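Local coordinates for putative diflavin flavoprotein A 5 (Nostoc sp. PCC 7120, PDB 4FEK) that probably passes electrons from NADH to oxygen, reducing it to water, and is represented here by its N-terminal metallo-beta-lactamase-like domain, of a kind that binds two irons, at residues D8-P13 with R22-S27; I14-K19 with K142-K147. All blocks are in the same frame, centred on the assembly; numbering follows the deposited sequence.

Contact 1: D8-P13 with R22-S27; sequences DVQVLP and RARSWS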
ATOM      1  N   ASP A   8      17.314   0.926  -5.628  1.00 21.74           N
ATOM      2  CA  ASP A   8      17.597  -0.339  -4.930  1.00 22.67           C
ATOM      3  C   ASP A   8      16.366  -0.776  -4.134  1.00 26.22           C
ATOM      4  O   ASP A   8      15.359  -0.065  -4.093  1.00 23.32           O
ATOM      5  CB  ASP A   8      18.824  -0.209  -4.012  1.00 27.35           C
ATOM      6  CG  ASP A   8      18.625   0.799  -2.873  1.00 32.65           C
ATOM      7  OD1 ASP A   8      17.478   1.031  -2.435  1.00 31.92           O
ATOM      8  OD2 ASP A   8      19.632   1.358  -2.393  1.00 33.58           O
ATOM      9  N   VAL A   9      16.451  -1.923  -3.475  1.00 21.44           N
ATOM     10  CA  VAL A   9      15.363  -2.347  -2.611  1.00 18.80           C
ATOM     11  C   VAL A   9      15.898  -2.564  -1.209  1.00 19.18           C
ATOM     12  O   VAL A   9      16.899  -3.239  -1.004  1.00 21.06           O
ATOM     13  CB  VAL A   9      14.670  -3.636  -3.144  1.00 18.17           C
ATOM     14  CG1 VAL A   9      13.566  -4.079  -2.188  1.00 11.70           C
ATOM     15  CG2 VAL A   9      14.113  -3.383  -4.525  1.00 19.84           C
ATOM     16  N   GLN A  10      15.228  -1.968  -0.237  1.00 14.88           N
ATOM     17  CA  GLN A  10      15.629  -2.067   1.148  1.00 22.09           C
ATOM     18  C   GLN A  10      14.675  -3.053   1.837  1.00 25.39           C
ATOM     19  O   GLN A  10      13.454  -2.850   1.839  1.00 21.41           O
ATOM     20  CB  GLN A  10      15.563  -0.645   1.729  1.00 22.32           C
ATOM     21  CG  GLN A  10      16.019  -0.431   3.135  1.00 27.37           C
ATOM     22  CD  GLN A  10      15.899   1.041   3.510  1.00 28.24           C
ATOM     23  OE1 GLN A  10      14.920   1.704   3.149  1.00 22.65           O
ATOM     24  NE2 GLN A  10      16.888   1.560   4.212  1.00 26.95           N
ATOM     25  N   VAL A  11      15.220  -4.140   2.393  1.00 18.51           N
ATOM     26  CA  VAL A  11      14.389  -5.153   3.045  1.00 18.58           C
ATOM     27  C   VAL A  11      14.661  -5.193   4.554  1.00 28.34           C
ATOM     28  O   VAL A  11      15.812  -5.211   4.967  1.00 27.04           O
ATOM     29  CB  VAL A  11      14.651  -6.539   2.443  1.00 23.29           C
ATOM     30  CG1 VAL A  11      13.670  -7.565   3.012  1.00 20.85           C
ATOM     31  CG2 VAL A  11      14.546  -6.479   0.920  1.00 22.56           C
ATOM     32  N   LEU A  12      13.606  -5.217   5.366  1.00 26.37           N
ATOM     33  CA  LEU A  12      13.735  -5.142   6.820  1.00 23.95           C
ATOM     34  C   LEU A  12      12.545  -5.843   7.469  1.00 22.92           C
ATOM     35  O   LEU A  12      11.408  -5.696   7.013  1.00 22.31           O
ATOM     36  CB  LEU A  12      13.744  -3.671   7.251  1.00 25.31           C
ATOM     37  CG  LEU A  12      14.579  -3.055   8.388  1.00 38.55           C
ATOM     38  CD1 LEU A  12      13.695  -2.243   9.346  1.00 37.05           C
ATOM     39  CD2 LEU A  12      15.453  -4.050   9.172  1.00 40.32           C
ATOM     40  N   PRO A  13      12.795  -6.631   8.528  1.00 23.46           N
ATOM     41  CA  PRO A  13      11.713  -7.133   9.382  1.00 17.40           C
ATOM     42  C   PRO A  13      11.050  -5.962  10.105  1.00 20.55           C
ATOM     43  O   PRO A  13      11.750  -5.077  10.588  1.00 23.16           O
ATOM     44  CB  PRO A  13      12.447  -7.997  10.424  1.00 27.34           C
ATOM     45  CG  PRO A  13      13.754  -8.349   9.796  1.00 31.50           C
ATOM     46  CD  PRO A  13      14.110  -7.193   8.891  1.00 26.39           C
ATOM     47  N   ARG A  22      11.231  -1.918   0.504  1.00 12.96           N
ATOM     48  CA  ARG A  22      11.064  -0.545   0.005  1.00 14.27           C
ATOM     49  C   ARG A  22      11.887  -0.377  -1.259  1.00 13.86           C
ATOM     50  O   ARG A  22      13.121  -0.402  -1.213  1.00 16.85           O
ATOM     51  CB  ARG A  22      11.545   0.479   1.038  1.00 13.00           C
ATOM     52  CG  ARG A  22      11.018   0.278   2.448  1.00 19.67           C
ATOM     53  CD  ARG A  22      11.735   1.274   3.370  1.00 31.06           C
ATOM     54  NE  ARG A  22      11.141   2.585   3.291  1.00 34.13           N
ATOM     55  CZ  ARG A  22      11.776   3.755   3.261  1.00 26.99           C
ATOM     56  NH1 ARG A  22      13.093   3.870   3.281  1.00 22.49           N
ATOM     57  NH2 ARG A  22      11.048   4.848   3.194  1.00 24.99           N
ATOM     58  N   ALA A  23      11.215  -0.263  -2.389  1.00 14.36           N
ATOM     59  CA  ALA A  23      11.886  -0.004  -3.649  1.00 15.07           C
ATOM     60  C   ALA A  23      12.131   1.483  -3.664  1.00 20.46           C
ATOM     61  O   ALA A  23      11.183   2.267  -3.548  1.00 15.75           O
ATOM     62  CB  ALA A  23      10.991  -0.386  -4.791  1.00 11.73           C
ATOM     63  N   ARG A  24      13.389   1.876  -3.805  1.00 18.45           N
ATOM     64  CA  ARG A  24      13.767   3.273  -3.614  1.00 21.34           C
ATOM     65  C   ARG A  24      14.223   3.926  -4.899  1.00 24.32           C
ATOM     66  O   ARG A  24      14.910   3.300  -5.723  1.00 18.51           O
ATOM     67  CB  ARG A  24      14.865   3.394  -2.544  1.00 18.38           C
ATOM     68  CG  ARG A  24      14.471   2.818  -1.198  1.00 19.36           C
ATOM     69  CD  ARG A  24      15.427   3.251  -0.117  1.00 22.75           C
ATOM     70  NE  ARG A  24      16.786   2.782  -0.370  1.00 26.04           N
ATOM     71  CZ  ARG A  24      17.856   3.190   0.305  1.00 32.63           C
ATOM     72  NH1 ARG A  24      17.734   4.070   1.290  1.00 34.19           N
ATOM     73  NH2 ARG A  24      19.056   2.719  -0.015  1.00 35.62           N
ATOM     74  N   SER A  25      13.831   5.192  -5.070  1.00 21.02           N
ATOM     75  CA  SER A  25      14.348   6.008  -6.159  1.00 20.98           C
ATOM     76  C   SER A  25      14.714   7.420  -5.679  1.00 22.82           C
ATOM     77  O   SER A  25      13.899   8.119  -5.070  1.00 20.98           O
ATOM     78  CB  SER A  25      13.362   6.087  -7.320  1.00 19.87           C
ATOM     79  OG  SER A  25      13.925   6.835  -8.403  1.00 22.20           O
ATOM     80  N   TRP A  26      15.944   7.836  -5.943  1.00 24.36           N
ATOM     81  CA  TRP A  26      16.379   9.165  -5.494  1.00 26.32           C
ATOM     82  C   TRP A  26      15.877  10.310  -6.384  1.00 28.44           C
ATOM     83  O   TRP A  26      16.015  11.490  -6.037  1.00 29.01           O
ATOM     84  CB  TRP A  26      17.902   9.192  -5.320  1.00 37.27           C
ATOM     85  CG  TRP A  26      18.340   8.170  -4.302  1.00 38.02           C
ATOM     86  CD1 TRP A  26      18.675   6.861  -4.534  1.00 37.67           C
ATOM     87  CD2 TRP A  26      18.440   8.363  -2.889  1.00 36.22           C
ATOM     88  NE1 TRP A  26      18.985   6.234  -3.349  1.00 33.98           N
ATOM     89  CE2 TRP A  26      18.854   7.136  -2.326  1.00 35.59           C
ATOM     90  CE3 TRP A  26      18.219   9.455  -2.044  1.00 37.31           C
ATOM     91  CZ2 TRP A  26      19.061   6.974  -0.956  1.00 37.95           C
ATOM     92  CZ3 TRP A  26      18.428   9.295  -0.683  1.00 41.15           C
ATOM     93  CH2 TRP A  26      18.850   8.064  -0.154  1.00 40.15           C
ATOM     94  N   SER A  27      15.274   9.956  -7.514  1.00 27.80           N
ATOM     95  CA  SER A  27      14.716  10.939  -8.446  1.00 27.79           C
ATOM     96  C   SER A  27      13.256  10.604  -8.724  1.00 29.02           C
ATOM     97  O   SER A  27      12.794   9.498  -8.403  1.00 25.81           O
ATOM     98  CB  SER A  27      15.518  10.943  -9.750  1.00 38.84           C
ATOM     99  OG  SER A  27      15.567   9.634 -10.295  1.00 40.70           O
TER
HETATM  100  O   HOH W   1      20.584   3.368  -3.414  1.00 43.16           O

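Contact 2: I14-K19 with K142-K147; sequences IATNTK and KGHVLK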
ATOM      1  N   ILE A  14       9.726  -5.940  10.169  1.00 21.36           N
ATOM      2  CA  ILE A  14       9.056  -4.837  10.848  1.00 24.44           C
ATOM      3  C   ILE A  14       8.163  -5.320  11.971  1.00 25.35           C
ATOM      4  O   ILE A  14       7.781  -4.548  12.849  1.00 28.27           O
ATOM      5  CB  ILE A  14       8.250  -3.953   9.869  1.00 21.06           C
ATOM      6  CG1 ILE A  14       7.109  -4.763   9.237  1.00 18.97           C
ATOM      7  CG2 ILE A  14       9.179  -3.377   8.831  1.00 17.96           C
ATOM      8  CD1 ILE A  14       6.183  -3.939   8.279  1.00 19.95           C
ATOM      9  N   ALA A  15       7.833  -6.602  11.943  1.00 21.34           N
ATOM     10  CA  ALA A  15       6.962  -7.168  12.947  1.00 22.99           C
ATOM     11  C   ALA A  15       7.054  -8.678  12.878  1.00 22.52           C
ATOM     12  O   ALA A  15       7.731  -9.211  12.013  1.00 24.31           O
ATOM     13  CB  ALA A  15       5.525  -6.722  12.709  1.00 19.31           C
ATOM     14  N   THR A  16       6.354  -9.359  13.781  1.00 24.32           N
ATOM     15  CA  THR A  16       6.319 -10.817  13.778  1.00 27.55           C
ATOM     16  C   THR A  16       5.879 -11.332  12.418  1.00 28.74           C
ATOM     17  O   THR A  16       4.800 -11.000  11.952  1.00 26.75           O
ATOM     18  CB  THR A  16       5.391 -11.368  14.870  1.00 31.87           C
ATOM     19  OG1 THR A  16       5.818 -10.873  16.147  1.00 30.13           O
ATOM     20  CG2 THR A  16       5.420 -12.894  14.877  1.00 34.45           C
ATOM     21  N   ASN A  17       6.755 -12.104  11.771  1.00 21.88           N
ATOM     22  CA  ASN A  17       6.483 -12.686  10.460  1.00 19.91           C
ATOM     23  C   ASN A  17       6.245 -11.649   9.367  1.00 17.68           C
ATOM     24  O   ASN A  17       5.702 -11.972   8.314  1.00 18.38           O
ATOM     25  CB  ASN A  17       5.281 -13.618  10.516  1.00 21.35           C
ATOM     26  CG  ASN A  17       5.528 -14.841  11.391  1.00 29.19           C
ATOM     27  OD1 ASN A  17       6.604 -15.459  11.342  1.00 24.62           O
ATOM     28  ND2 ASN A  17       4.534 -15.199  12.182  1.00 27.55           N
ATOM     29  N   THR A  18       6.691 -10.426   9.603  1.00 15.52           N
ATOM     30  CA  THR A  18       6.433  -9.351   8.641  1.00 18.12           C
ATOM     31  C   THR A  18       7.693  -8.606   8.238  1.00 15.72           C
ATOM     32  O   THR A  18       8.475  -8.154   9.098  1.00 17.28           O
ATOM     33  CB  THR A  18       5.414  -8.344   9.217  1.00 17.51           C
ATOM     34  OG1 THR A  18       4.307  -9.054   9.777  1.00 15.83           O
ATOM     35  CG2 THR A  18       4.900  -7.356   8.123  1.00 11.56           C
ATOM     36  N   LYS A  19       7.860  -8.441   6.924  1.00 12.44           N
ATOM     37  CA  LYS A  19       8.946  -7.651   6.359  1.00 12.18           C
ATOM     38  C   LYS A  19       8.422  -6.616   5.368  1.00 13.41           C
ATOM     39  O   LYS A  19       7.391  -6.848   4.721  1.00 14.72           O
ATOM     40  CB  LYS A  19       9.919  -8.540   5.584  1.00 13.75           C
ATOM     41  CG  LYS A  19      10.595  -9.604   6.451  1.00 22.46           C
ATOM     42  CD  LYS A  19      11.595 -10.417   5.623  1.00 29.86           C
ATOM     43  CE  LYS A  19      12.418 -11.345   6.533  1.00 38.05           C
ATOM     44  NZ  LYS A  19      13.087 -12.433   5.752  1.00 45.52           N
ATOM     45  N   LYS A 142      -1.077 -18.732  12.407  1.00 31.43           N
ATOM     46  CA  LYS A 142      -0.199 -18.205  13.458  1.00 32.77           C
ATOM     47  C   LYS A 142      -0.701 -16.897  14.087  1.00 35.24           C
ATOM     48  O   LYS A 142       0.076 -16.128  14.681  1.00 31.40           O
ATOM     49  CB  LYS A 142       1.237 -18.060  12.933  1.00 27.08           C
ATOM     50  CG  LYS A 142       1.853 -19.403  12.547  1.00 31.78           C
ATOM     51  CD  LYS A 142       3.137 -19.247  11.734  1.00 34.38           C
ATOM     52  CE  LYS A 142       3.696 -20.614  11.323  1.00 38.30           C
ATOM     53  NZ  LYS A 142       5.093 -20.516  10.775  1.00 38.41           N
ATOM     54  N   GLY A 143      -1.999 -16.650  13.945  1.00 35.57           N
ATOM     55  CA  GLY A 143      -2.621 -15.472  14.511  1.00 33.55           C
ATOM     56  C   GLY A 143      -2.832 -14.357  13.504  1.00 31.20           C
ATOM     57  O   GLY A 143      -3.537 -13.393  13.788  1.00 29.81           O
ATOM     58  N   HIS A 144      -2.235 -14.492  12.324  1.00 24.73           N
ATOM     59  CA  HIS A 144      -2.296 -13.437  11.312  1.00 25.07           C
ATOM     60  C   HIS A 144      -3.615 -13.482  10.571  1.00 28.31           C
ATOM     61  O   HIS A 144      -3.687 -13.951   9.434  1.00 32.00           O
ATOM     62  CB  HIS A 144      -1.111 -13.516  10.351  1.00 19.41           C
ATOM     63  CG  HIS A 144       0.206 -13.289  11.019  1.00 24.49           C
ATOM     64  ND1 HIS A 144       0.744 -12.031  11.202  1.00 20.41           N
ATOM     65  CD2 HIS A 144       1.079 -14.158  11.585  1.00 22.82           C
ATOM     66  CE1 HIS A 144       1.898 -12.139  11.839  1.00 25.24           C
ATOM     67  NE2 HIS A 144       2.116 -13.419  12.092  1.00 23.96           N
ATOM     68  N   VAL A 145      -4.665 -13.037  11.253  1.00 24.43           N
ATOM     69  CA  VAL A 145      -5.970 -12.896  10.641  1.00 25.38           C
ATOM     70  C   VAL A 145      -6.047 -11.488  10.054  1.00 23.53           C
ATOM     71  O   VAL A 145      -5.838 -10.498  10.757  1.00 27.87           O
ATOM     72  CB  VAL A 145      -7.093 -13.087  11.664  1.00 34.65           C
ATOM     73  CG1 VAL A 145      -8.451 -12.963  10.985  1.00 29.68           C
ATOM     74  CG2 VAL A 145      -6.956 -14.437  12.372  1.00 35.75           C
ATOM     75  N   LEU A 146      -6.330 -11.410   8.761  1.00 22.39           N
ATOM     76  CA  LEU A 146      -6.423 -10.130   8.066  1.00 27.63           C
ATOM     77  C   LEU A 146      -7.858  -9.636   8.017  1.00 22.12           C
ATOM     78  O   LEU A 146      -8.742 -10.360   7.564  1.00 24.18           O
ATOM     79  CB  LEU A 146      -5.922 -10.291   6.633  1.00 26.70           C
ATOM     80  CG  LEU A 146      -4.442 -10.011   6.384  1.00 28.43           C
ATOM     81  CD1 LEU A 146      -3.616 -10.313   7.591  1.00 17.12           C
ATOM     82  CD2 LEU A 146      -3.946 -10.756   5.151  1.00 22.65           C
ATOM     83  N   LYS A 147      -8.084  -8.407   8.479  1.00 21.94           N
ATOM     84  CA  LYS A 147      -9.379  -7.745   8.332  1.00 23.00           C
ATOM     85  C   LYS A 147      -9.277  -6.781   7.154  1.00 22.21           C
ATOM     86  O   LYS A 147      -8.227  -6.180   6.947  1.00 21.76           O
ATOM     87  CB  LYS A 147      -9.733  -6.980   9.604  1.00 28.02           C
ATOM     88  CG  LYS A 147      -9.786  -7.879  10.848  1.00 36.52           C
ATOM     89  CD  LYS A 147     -10.473  -7.183  12.018  1.00 38.53           C
ATOM     90  CE  LYS A 147     -10.870  -8.183  13.105  1.00 46.51           C
ATOM     91  NZ  LYS A 147     -11.511  -7.504  14.269  1.00 52.55           N
TER
HETATM   92  O   HOH W   2       6.254 -17.902   9.916  1.00 30.27           O

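Contact 1: D8-P13 with R22-S27
Arg-24 reaches across from its strand to hold Asp-8 and brush Gln-10 on the way. Its CB and CG pass close to Asp-8 OD1, CB at 3.5 Å, while CD passes 3.6 Å from Gln-10 OE1. The bend at chi3 (-62°) then turns the guanidinium side-on to Asp-8: Arg-24 NE gives a hydrogen to OD1 at 2.8 Å, and Arg-24 NH2 gives one to OD2 at 2.8 Å. Both oxygens use their syn lone pairs. With one nitrogen to each oxygen the salt bridge is bidentate, and the two planes, 13° apart, are almost coplanar. NH1, at the remaining corner, goes on to Asp-183 and to the carbonyl of Gly-182. The amide of Gln-10 lies against one face of the guanidinium and the indole of Trp-26 against the opposite one, both displaced toward the rim, with Trp-26 CZ2 3.8 Å above the guanidinium plane of Arg-24.

Gln-10 runs out extended beside Arg-22, and its OE1 takes a straight bond from Arg-22 NH1 (2.8 Å, 169°), in the plane of both groups. Its NE2 meets the carbonyl of Asp-183. Beneath, the backbones of Gln-10 and Arg-22 form a reciprocal antiparallel pair, each N to the other's O. Val-9 and Ala-23 point to the other face, toward helix 61-74.

Two arginines thus share this face of the sheet. Asp-8 and Asp-183 probably offset much of the charge of Arg-24, while Arg-22 is held through neutral oxygens: Gln-10 OE1 at NH1 and the carbonyl of Gly-232 at NH2.

Contact 2: I14-K19 with K142-K147
Asn-17 ND2 donates to His-144 NE2 at 3.0 Å, nearly straight at 173°, and this is the one hydrogen bond made directly between 14-19 and 142-147. The ring nitrogen lies in the amide plane of Asn-17, whereas ND2 sits somewhat tilted from the imidazole plane; the two flat groups are turned 60° against each other. In both residues CG lies beside the backbone N, opposite the carbonyl carbon (chi1 -65° in Asn-17), which sends the two side chains across the gap to each other. Asn-17 CB also comes close to the ring, 3.5 Å from NE2, so the residue meets the end of the imidazole with both its stem and its amide.

Next to NE2 on the ring, His-144 CE1 approaches the carbonyl oxygen of Thr-16 at 3.1 Å, coming to it with the ring edge. Thr-18 OG1 donates to that same oxygen at 3.0 Å, from above the carbonyl plane. The other ring nitrogen, ND1, is hydrogen-bonded to Asp-164 OD2 on strand 160-164. With NE2 accepting from Asn-17, the imidazole is consistent with carrying its hydrogen on ND1, and the bonds at both nitrogens fix the rotation of the ring. A water continues the contact outward, donating to Asn-17 OD1 and accepting from Lys-142 NZ.

An inverse gamma turn is centred on His-144, Val-145 N reaching Gly-143 O at 2.8 Å. Asn-17 takes the third place of a type II turn from Ala-15 to Thr-18, with the positive phi that asparagine tolerates well. Where the strand enters this turn it carries a classic beta bulge, Ile-14 and Ala-15 sharing Thr-18 as their partner. The arrangement is that of a bulged hairpin end meeting the start of a strand in the second sheet, within the two-sheet metallo-beta-lactamase fold.

From the N terminus, strand 8-15 runs to its turn and strand 18-25 comes back beside it. Contact 1 closes this short hairpin near its open end, while the first segment of contact 2, 14-19, holds the turn and the strand ends on either side of it; the two contacts meet where Leu-12 and Pro-13 pack on Thr-18 and Lys-19. Contact 2 closes a far longer loop, holding strands 41-49 to 129-132 of the first sheet and three helices, before the chain returns at 142-147. The segments alternate, so the contacts cross rather than nest. Contact 1 builds the edge of the seven-stranded sheet, and contact 2 ties that edge's turn to the five-stranded sheet, about 21 Å separating the centres of the two contacts.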